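Local atomic coordinates of SusD superfamily protein (Bacteroides vulgatus, PDB entry 3MYV), a protein that probably binds polysaccharide at the outer membrane as a SusD-type surface glycan-binding protein. Residues A[198-202]-A[203-207]; A[263-266]-A[267-271]; A[396-399]-A[400-404]. One frame throughout, in Å; residues are numbered along the deposited sequence.

Contact 1: A[198-202]-A[203-207]. With EDO (1,2-ethanediol), chain I.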
loop_
_atom_site.group_PDB
_atom_site.type_symbol
_atom_site.label_atom_id
_atom_site.label_comp_id
_atom_site.label_asym_id
_atom_site.label_seq_id
_atom_site.Cartn_x
_atom_site.Cartn_y
_atom_site.Cartn_z
ATOM N N ARG A 198 10.561 1.709 -0.040
ATOM C CA ARG A 198 9.731 0.517 -0.328
ATOM C C ARG A 198 10.009 -0.005 -1.725
ATOM O O ARG A 198 10.180 -1.222 -1.931
ATOM C CB ARG A 198 8.240 0.838 -0.142
ATOM C CG ARG A 198 7.273 -0.287 -0.443
ATOM C CD ARG A 198 5.898 0.255 -0.750
ATOM N NE ARG A 198 5.231 0.755 0.459
ATOM C CZ ARG A 198 4.024 1.305 0.471
ATOM N NH1 ARG A 198 3.347 1.460 -0.666
ATOM N NH2 ARG A 198 3.496 1.719 1.615
ATOM N N ILE A 199 10.028 0.905 -2.707
ATOM C CA ILE A 199 10.182 0.489 -4.092
ATOM C C ILE A 199 11.575 -0.110 -4.324
ATOM O O ILE A 199 11.706 -1.128 -5.024
ATOM C CB ILE A 199 9.797 1.642 -5.084
ATOM C CG1 ILE A 199 8.271 1.868 -5.037
ATOM C CG2 ILE A 199 10.221 1.325 -6.543
ATOM C CD1 ILE A 199 7.805 3.210 -5.664
ATOM N N TYR A 200 12.612 0.498 -3.744
ATOM C CA TYR A 200 13.959 -0.107 -3.804
ATOM C C TYR A 200 13.906 -1.557 -3.298
ATOM O O TYR A 200 14.436 -2.473 -3.930
ATOM C CB TYR A 200 14.966 0.656 -2.944
ATOM C CG TYR A 200 15.533 1.948 -3.490
ATOM C CD1 TYR A 200 15.860 2.106 -4.838
ATOM C CD2 TYR A 200 15.762 3.027 -2.624
ATOM C CE1 TYR A 200 16.410 3.308 -5.301
ATOM C CE2 TYR A 200 16.282 4.191 -3.070
ATOM C CZ TYR A 200 16.609 4.341 -4.408
ATOM O OH TYR A 200 17.130 5.554 -4.814
ATOM N N LEU A 201 13.207 -1.778 -2.197
ATOM C CA LEU A 201 13.096 -3.118 -1.587
ATOM C C LEU A 201 12.380 -4.101 -2.497
ATOM O O LEU A 201 12.860 -5.230 -2.726
ATOM C CB LEU A 201 12.375 -3.020 -0.218
ATOM C CG LEU A 201 12.305 -4.287 0.643
ATOM C CD1 LEU A 201 13.675 -4.552 1.260
ATOM C CD2 LEU A 201 11.204 -4.210 1.752
ATOM N N TYR A 202 11.248 -3.670 -3.049
ATOM C CA TYR A 202 10.529 -4.460 -4.028
ATOM C C TYR A 202 11.382 -4.760 -5.269
ATOM O O TYR A 202 11.188 -5.778 -5.916
ATOM C CB TYR A 202 9.257 -3.767 -4.476
ATOM C CG TYR A 202 8.019 -3.971 -3.612
ATOM C CD1 TYR A 202 7.975 -3.533 -2.295
ATOM C CD2 TYR A 202 6.877 -4.541 -4.149
ATOM C CE1 TYR A 202 6.838 -3.694 -1.531
ATOM C CE2 TYR A 202 5.724 -4.676 -3.403
ATOM C CZ TYR A 202 5.715 -4.253 -2.101
ATOM O OH TYR A 202 4.586 -4.418 -1.358
ATOM N N HIS A 203 12.297 -3.842 -5.598
ATOM C CA HIS A 203 13.201 -3.987 -6.736
ATOM C C HIS A 203 14.491 -4.791 -6.433
ATOM O O HIS A 203 15.346 -4.962 -7.315
ATOM C CB HIS A 203 13.547 -2.597 -7.272
ATOM C CG HIS A 203 14.103 -2.597 -8.669
ATOM N ND1 HIS A 203 15.321 -2.021 -8.983
ATOM C CD2 HIS A 203 13.601 -3.076 -9.830
ATOM C CE1 HIS A 203 15.545 -2.163 -10.281
ATOM N NE2 HIS A 203 14.513 -2.795 -10.821
ATOM N N ASP A 204 14.599 -5.340 -5.221
ATOM C CA ASP A 204 15.797 -6.068 -4.745
ATOM C C ASP A 204 17.048 -5.194 -4.628
ATOM O O ASP A 204 18.172 -5.716 -4.604
ATOM C CB ASP A 204 16.112 -7.296 -5.644
ATOM C CG ASP A 204 16.301 -8.597 -4.853
ATOM O OD1 ASP A 204 16.297 -8.598 -3.600
ATOM O OD2 ASP A 204 16.447 -9.654 -5.501
ATOM N N ASP A 205 16.883 -3.878 -4.555
ATOM C CA ASP A 205 18.004 -2.973 -4.351
ATOM C C ASP A 205 18.164 -2.842 -2.825
ATOM O O ASP A 205 17.896 -1.802 -2.244
ATOM C CB ASP A 205 17.744 -1.590 -4.962
ATOM C CG ASP A 205 17.641 -1.590 -6.470
ATOM O OD1 ASP A 205 18.429 -2.281 -7.172
ATOM O OD2 ASP A 205 16.753 -0.849 -6.958
ATOM N N ASN A 206 18.615 -3.908 -2.182
ATOM C CA ASN A 206 18.654 -3.956 -0.726
ATOM C C ASN A 206 19.568 -2.922 -0.089
ATOM O O ASN A 206 19.197 -2.333 0.901
ATOM C CB ASN A 206 18.998 -5.373 -0.258
ATOM C CG ASN A 206 17.923 -6.360 -0.671
ATOM O OD1 ASN A 206 18.182 -7.340 -1.364
ATOM N ND2 ASN A 206 16.696 -6.053 -0.304
ATOM N N ARG A 207 20.738 -2.662 -0.677
ATOM C CA ARG A 207 21.637 -1.634 -0.160
ATOM C C ARG A 207 20.983 -0.250 -0.229
ATOM O O ARG A 207 20.996 0.516 0.752
ATOM C CB ARG A 207 22.964 -1.673 -0.933
ATOM C CG ARG A 207 23.964 -0.586 -0.600
ATOM C CD ARG A 207 24.189 -0.407 0.880
ATOM N NE ARG A 207 24.685 -1.605 1.543
ATOM C CZ ARG A 207 24.989 -1.649 2.840
ATOM N NH1 ARG A 207 24.849 -0.557 3.598
ATOM N NH2 ARG A 207 25.432 -2.783 3.381
HETATM C C1 EDO I . -0.910 0.242 0.551
HETATM O O1 EDO I . -0.315 -1.049 0.556
HETATM C C2 EDO I . 0.165 1.334 0.567
HETATM O O2 EDO I . 0.681 1.622 -0.777
HETATM O O HOH W 1 14.380 -7.123 -1.149
#
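Residues Y200 and L201 meet H203, D204 and D205 in a local helix-end contact, in which the last turn of helix 189-202 meets the short link to helix 206-223. The helix ends in a Schellman motif. D204 leaves helical geometry with a positive phi of 64°, and two amides fold back into the last turn: D205 N reaches Y200 O at 2.9 Å, and D204 N reaches L201 O at 3.0 Å. One residue earlier, H203 N still makes the ordinary helical bond to I199 O. D205 is then the centre of an inverse gamma turn, closed by a weak bond from N206 N to D204 O, and occupies the N-cap position of the next helix without capping it through its side chain.

That carboxylate bonds to the histidine two residues back instead. With CG set opposite the carbonyl carbon (chi1 -66°), OD2 of D205 accepts a hydrogen bond from H203 ND1 at 2.7 Å, nearly straight (168°). The oxygen lies in the imidazole plane, whereas the nitrogen stands above the plane of the carboxylate. The same OD2 is 3.7 Å from CD1 of Y200, whose ring it meets obliquely; the phenol oxygen of Y200 turns elsewhere, to E172. At the other end of the segment R198 NH1 donates to O2 of a 1,2-ethanediol at 2.7 Å, a molecule probably from the crystallisation liquor and also held by Y33 and R126, while R198 NE pairs with E336.

The short link joins two consecutive helices of the chain, consistent with the TPR-like helical architecture of SusD relatives. I199 and H203 pack on helix 160-177, L201 rests against helix 334-348, and Y202 reaches helix 397-403.

Contact 2: A[263-266]-A[267-271]; sequences DSWG and YLLNW
S264 and Y267 meet at the start of a short helix, 265-268, where S264 is the N-cap residue: its OG accepts a weak capping bond from Y267 N at 3.4 Å, and is also held by G261. The stronger tie is from L268 N to S264 O (3.0 Å, 161°), an oxygen that takes a weak bond from Y267 N as well. The nearest S264 side-chain atom is about 6 Å from a bound sodium ion.

The tight part of this helical turn is apolar. With CG opposite its backbone nitrogen (chi1 -168°), W265 carries the indole toward L269, which lays its branched end on it. L269 CG stands 3.8 Å from the centroid of the six-membered ring and only 8° off its normal, a CH-pi contact; CD1 reaches W265 CE2 at 3.6 Å, and CD2 covers the CH2 corner. Stacking with F38 and a bond from W265 NE1 to G393 O further fix the indole.

On the outer side, D263 is exposed and directs its carboxylate to S30, and the partly exposed Y267 packs on A323 and L325. At the C-terminal end a water bridges G266 and N270, donating to G266 O at 2.7 Å and accepting from N270 ND2 at 3.1 Å.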
loop_
_atom_site.group_PDB
_atom_site.type_symbol
_atom_site.label_atom_id
_atom_site.label_comp_id
_atom_site.label_asym_id
_atom_site.label_seq_id
_atom_site.Cartn_x
_atom_site.Cartn_y
_atom_site.Cartn_z
ATOM N N ASP A 263 -18.771 2.663 1.861
ATOM C CA ASP A 263 -17.785 1.833 1.164
ATOM C C ASP A 263 -16.323 2.225 1.382
ATOM O O ASP A 263 -15.450 1.794 0.616
ATOM C CB ASP A 263 -18.121 1.562 -0.322
ATOM C CG ASP A 263 -17.905 2.761 -1.248
ATOM O OD1 ASP A 263 -17.729 3.911 -0.819
ATOM O OD2 ASP A 263 -17.948 2.516 -2.472
ATOM N N SER A 264 -16.076 3.039 2.412
ATOM C CA SER A 264 -14.715 3.272 2.937
ATOM C C SER A 264 -14.237 1.998 3.601
ATOM O O SER A 264 -15.052 1.256 4.165
ATOM C CB SER A 264 -14.682 4.432 3.971
ATOM O OG SER A 264 -15.351 4.101 5.184
ATOM N N TRP A 265 -12.927 1.751 3.533
ATOM C CA TRP A 265 -12.289 0.616 4.219
ATOM C C TRP A 265 -12.688 0.516 5.700
ATOM O O TRP A 265 -12.937 -0.579 6.206
ATOM C CB TRP A 265 -10.771 0.777 4.103
ATOM C CG TRP A 265 -9.889 -0.411 4.487
ATOM C CD1 TRP A 265 -8.766 -0.345 5.251
ATOM C CD2 TRP A 265 -10.007 -1.780 4.067
ATOM N NE1 TRP A 265 -8.174 -1.578 5.343
ATOM C CE2 TRP A 265 -8.897 -2.475 4.608
ATOM C CE3 TRP A 265 -10.910 -2.482 3.263
ATOM C CZ2 TRP A 265 -8.704 -3.828 4.412
ATOM C CZ3 TRP A 265 -10.703 -3.840 3.058
ATOM C CH2 TRP A 265 -9.615 -4.495 3.627
ATOM N N GLY A 266 -12.769 1.662 6.375
ATOM C CA GLY A 266 -13.197 1.712 7.765
ATOM C C GLY A 266 -14.577 1.142 8.035
ATOM O O GLY A 266 -14.793 0.481 9.040
ATOM N N TYR A 267 -15.508 1.364 7.126
ATOM C CA TYR A 267 -16.855 0.836 7.282
ATOM C C TYR A 267 -16.978 -0.593 6.795
ATOM O O TYR A 267 -17.689 -1.400 7.400
ATOM C CB TYR A 267 -17.858 1.752 6.585
ATOM C CG TYR A 267 -19.289 1.599 7.010
ATOM C CD1 TYR A 267 -20.124 0.660 6.411
ATOM C CD2 TYR A 267 -19.853 2.447 7.965
ATOM C CE1 TYR A 267 -21.477 0.554 6.765
ATOM C CE2 TYR A 267 -21.173 2.333 8.326
ATOM C CZ TYR A 267 -22.004 1.386 7.722
ATOM O OH TYR A 267 -23.360 1.309 8.078
ATOM N N LEU A 268 -16.221 -0.942 5.759
ATOM C CA LEU A 268 -16.241 -2.325 5.252
ATOM C C LEU A 268 -15.688 -3.333 6.248
ATOM O O LEU A 268 -16.217 -4.433 6.365
ATOM C CB LEU A 268 -15.451 -2.415 3.954
ATOM C CG LEU A 268 -15.959 -1.589 2.779
ATOM C CD1 LEU A 268 -14.926 -1.746 1.637
ATOM C CD2 LEU A 268 -17.334 -2.037 2.351
ATOM N N LEU A 269 -14.606 -2.989 6.949
ATOM C CA LEU A 269 -13.970 -3.926 7.890
ATOM C C LEU A 269 -14.736 -4.026 9.218
ATOM O O LEU A 269 -14.513 -4.931 10.008
ATOM C CB LEU A 269 -12.528 -3.525 8.195
ATOM C CG LEU A 269 -11.443 -3.825 7.150
ATOM C CD1 LEU A 269 -10.088 -3.663 7.788
ATOM C CD2 LEU A 269 -11.578 -5.228 6.566
ATOM N N ASN A 270 -15.568 -3.049 9.494
ATOM C CA ASN A 270 -16.211 -2.967 10.810
ATOM C C ASN A 270 -17.381 -3.947 10.930
ATOM O O ASN A 270 -18.256 -4.011 10.064
ATOM C CB ASN A 270 -16.680 -1.536 11.057
ATOM C CG ASN A 270 -16.976 -1.264 12.480
ATOM O OD1 ASN A 270 -18.018 -1.680 13.009
ATOM N ND2 ASN A 270 -16.088 -0.491 13.137
ATOM N N TRP A 271 -17.407 -4.670 12.040
ATOM C CA TRP A 271 -18.430 -5.677 12.306
ATOM C C TRP A 271 -19.826 -5.051 12.252
ATOM O O TRP A 271 -20.777 -5.670 11.763
ATOM C CB TRP A 271 -18.195 -6.303 13.690
ATOM C CG TRP A 271 -19.224 -7.302 14.103
ATOM C CD1 TRP A 271 -20.385 -7.058 14.768
ATOM C CD2 TRP A 271 -19.196 -8.707 13.841
ATOM N NE1 TRP A 271 -21.085 -8.215 14.933
ATOM C CE2 TRP A 271 -20.373 -9.251 14.384
ATOM C CE3 TRP A 271 -18.280 -9.564 13.195
ATOM C CZ2 TRP A 271 -20.673 -10.610 14.309
ATOM C CZ3 TRP A 271 -18.572 -10.917 13.126
ATOM C CH2 TRP A 271 -19.757 -11.427 13.678
HETATM O O HOH W 2 -13.610 0.201 11.465
#

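Contact 3: A[396-399]-A[400-404]; sequences HRFF and DLLRN
R397 and L401 lie one turn apart on helix 397-403, and the arginine crosses the leucine from CG outward. From CB the chain leaves with CG opposite the backbone nitrogen (chi1 -175°), then bends at chi2 (67°), which brings the guanidinium back over L401. CG is 4.1 Å and CD 3.9 Å from L401 CD1. NE comes closest, 3.4 Å from the same methyl, which lies over one face of the guanidinium, toward its rim. CZ also faces CD1. At the tip NH1 meets the other branch, 3.6 Å from L401 CD2, and NH2 lies near both methyls. The charge is answered outside the turn, where NE forms a salt bridge with D46.

Regular helical bonds, from D400 N to H396 O through R403 N to F399 O, define this short buried helix of the RagB/SusD region. D400 gathers several of the remaining polar contacts. NE and NH2 of R403 both donate to its OD1, at 3.0 Å and 2.8 Å. OD1 lies close to the guanidinium plane; NE meets it on the anti side, whereas NH2 stands well above the carboxylate plane. A water donates to OD1 as well and joins it to H396 ND1, meeting the imidazole in its plane. OD2 passes 3.3 Å from H396 CB and pairs with R387, so both oxygens of this buried carboxylate are satisfied, which would probably favour its ionised form. E343 is a second partner of R403, through NH1. N404 ND2 donates in the carbonyl plane to D400 O at 3.0 Å.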
loop_
_atom_site.group_PDB
_atom_site.type_symbol
_atom_site.label_atom_id
_atom_site.label_comp_id
_atom_site.label_asym_id
_atom_site.label_seq_id
_atom_site.Cartn_x
_atom_site.Cartn_y
_atom_site.Cartn_z
ATOM N N HIS A 396 -0.453 -4.823 2.847
ATOM C CA HIS A 396 0.915 -5.292 2.540
ATOM C C HIS A 396 1.073 -6.797 2.392
ATOM O O HIS A 396 1.905 -7.247 1.601
ATOM C CB HIS A 396 1.905 -4.868 3.642
ATOM C CG HIS A 396 2.084 -3.393 3.777
ATOM N ND1 HIS A 396 3.093 -2.702 3.129
ATOM C CD2 HIS A 396 1.403 -2.475 4.507
ATOM C CE1 HIS A 396 3.011 -1.422 3.458
ATOM N NE2 HIS A 396 2.003 -1.259 4.298
ATOM N N ARG A 397 0.366 -7.578 3.218
ATOM C CA ARG A 397 0.706 -8.993 3.419
ATOM C C ARG A 397 0.852 -9.822 2.153
ATOM O O ARG A 397 1.857 -10.554 1.994
ATOM C CB ARG A 397 -0.278 -9.672 4.386
ATOM C CG ARG A 397 0.083 -11.116 4.752
ATOM C CD ARG A 397 1.380 -11.238 5.593
ATOM N NE ARG A 397 1.520 -12.595 6.122
ATOM C CZ ARG A 397 2.650 -13.154 6.557
ATOM N NH1 ARG A 397 3.781 -12.498 6.525
ATOM N NH2 ARG A 397 2.629 -14.396 7.028
ATOM N N PHE A 398 -0.141 -9.756 1.265
ATOM C CA PHE A 398 -0.038 -10.474 0.010
ATOM C C PHE A 398 1.246 -10.156 -0.738
ATOM O O PHE A 398 1.955 -11.066 -1.150
ATOM C CB PHE A 398 -1.280 -10.238 -0.880
ATOM C CG PHE A 398 -1.156 -10.732 -2.305
ATOM C CD1 PHE A 398 -1.225 -12.091 -2.617
ATOM C CD2 PHE A 398 -1.059 -9.813 -3.362
ATOM C CE1 PHE A 398 -1.147 -12.516 -3.935
ATOM C CE2 PHE A 398 -0.998 -10.243 -4.666
ATOM C CZ PHE A 398 -1.034 -11.600 -4.952
ATOM N N PHE A 399 1.531 -8.868 -0.913
ATOM C CA PHE A 399 2.685 -8.421 -1.683
ATOM C C PHE A 399 4.002 -8.812 -1.006
ATOM O O PHE A 399 4.955 -9.237 -1.669
ATOM C CB PHE A 399 2.656 -6.905 -1.864
ATOM C CG PHE A 399 1.497 -6.394 -2.655
ATOM C CD1 PHE A 399 1.307 -6.786 -3.965
ATOM C CD2 PHE A 399 0.602 -5.495 -2.085
ATOM C CE1 PHE A 399 0.245 -6.272 -4.709
ATOM C CE2 PHE A 399 -0.456 -4.994 -2.819
ATOM C CZ PHE A 399 -0.628 -5.375 -4.121
ATOM N N ASP A 400 4.026 -8.737 0.320
ATOM C CA ASP A 400 5.258 -9.030 1.069
ATOM C C ASP A 400 5.629 -10.514 0.999
ATOM O O ASP A 400 6.795 -10.860 0.893
ATOM C CB ASP A 400 5.144 -8.572 2.526
ATOM C CG ASP A 400 5.225 -7.042 2.678
ATOM O OD1 ASP A 400 5.726 -6.328 1.779
ATOM O OD2 ASP A 400 4.784 -6.546 3.715
ATOM N N LEU A 401 4.633 -11.388 1.049
ATOM C CA LEU A 401 4.906 -12.809 0.929
ATOM C C LEU A 401 5.307 -13.142 -0.511
ATOM O O LEU A 401 6.334 -13.825 -0.759
ATOM C CB LEU A 401 3.712 -13.636 1.394
ATOM C CG LEU A 401 3.541 -13.678 2.923
ATOM C CD1 LEU A 401 2.197 -14.280 3.290
ATOM C CD2 LEU A 401 4.702 -14.455 3.603
ATOM N N LEU A 402 4.539 -12.630 -1.469
ATOM C CA LEU A 402 4.752 -13.058 -2.857
ATOM C C LEU A 402 6.089 -12.543 -3.396
ATOM O O LEU A 402 6.783 -13.285 -4.065
ATOM C CB LEU A 402 3.583 -12.683 -3.773
ATOM C CG LEU A 402 3.066 -13.945 -4.467
ATOM C CD1 LEU A 402 2.695 -14.978 -3.429
ATOM C CD2 LEU A 402 1.890 -13.686 -5.391
ATOM N N ARG A 403 6.479 -11.307 -3.065
ATOM C CA ARG A 403 7.744 -10.747 -3.586
ATOM C C ARG A 403 8.969 -11.421 -2.987
ATOM O O ARG A 403 10.058 -11.317 -3.541
ATOM C CB ARG A 403 7.832 -9.216 -3.382
ATOM C CG ARG A 403 8.043 -8.767 -1.920
ATOM C CD ARG A 403 7.942 -7.245 -1.771
ATOM N NE ARG A 403 7.804 -6.901 -0.370
ATOM C CZ ARG A 403 8.786 -6.981 0.529
ATOM N NH1 ARG A 403 10.020 -7.326 0.176
ATOM N NH2 ARG A 403 8.533 -6.679 1.784
ATOM N N ASN A 404 8.798 -12.100 -1.845
ATOM C CA ASN A 404 9.867 -12.901 -1.281
ATOM C C ASN A 404 9.801 -14.373 -1.671
ATOM O O ASN A 404 10.423 -15.208 -1.038
ATOM C CB ASN A 404 9.851 -12.777 0.233
ATOM C CG ASN A 404 10.536 -11.524 0.690
ATOM O OD1 ASN A 404 11.744 -11.401 0.526
ATOM N ND2 ASN A 404 9.772 -10.566 1.204
HETATM O O HOH W 3 5.042 -3.788 1.382
#

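Overall arrangement
Contacts 1 and 3 touch, their centres about 13 Å apart: Y202 lies against F399 and forms a cation-pi pair with R403, while L201 also packs on R403. Contact 2 stands apart, its nearest atoms about 13 Å from contact 1 and about 8 Å from contact 3, on the opposite side of the chain's centre from contact 1. Contacts 2 and 3 are largely buried; contact 1 is only partly so. L201 and R403 both touch helix 334-348, which thus borders contacts 1 and 3. Backbone bonds and a histidine-carboxylate pair mark contact 1, apolar packing on an aromatic face contact 2, and buried salt bridges contact 3, nearest the centre.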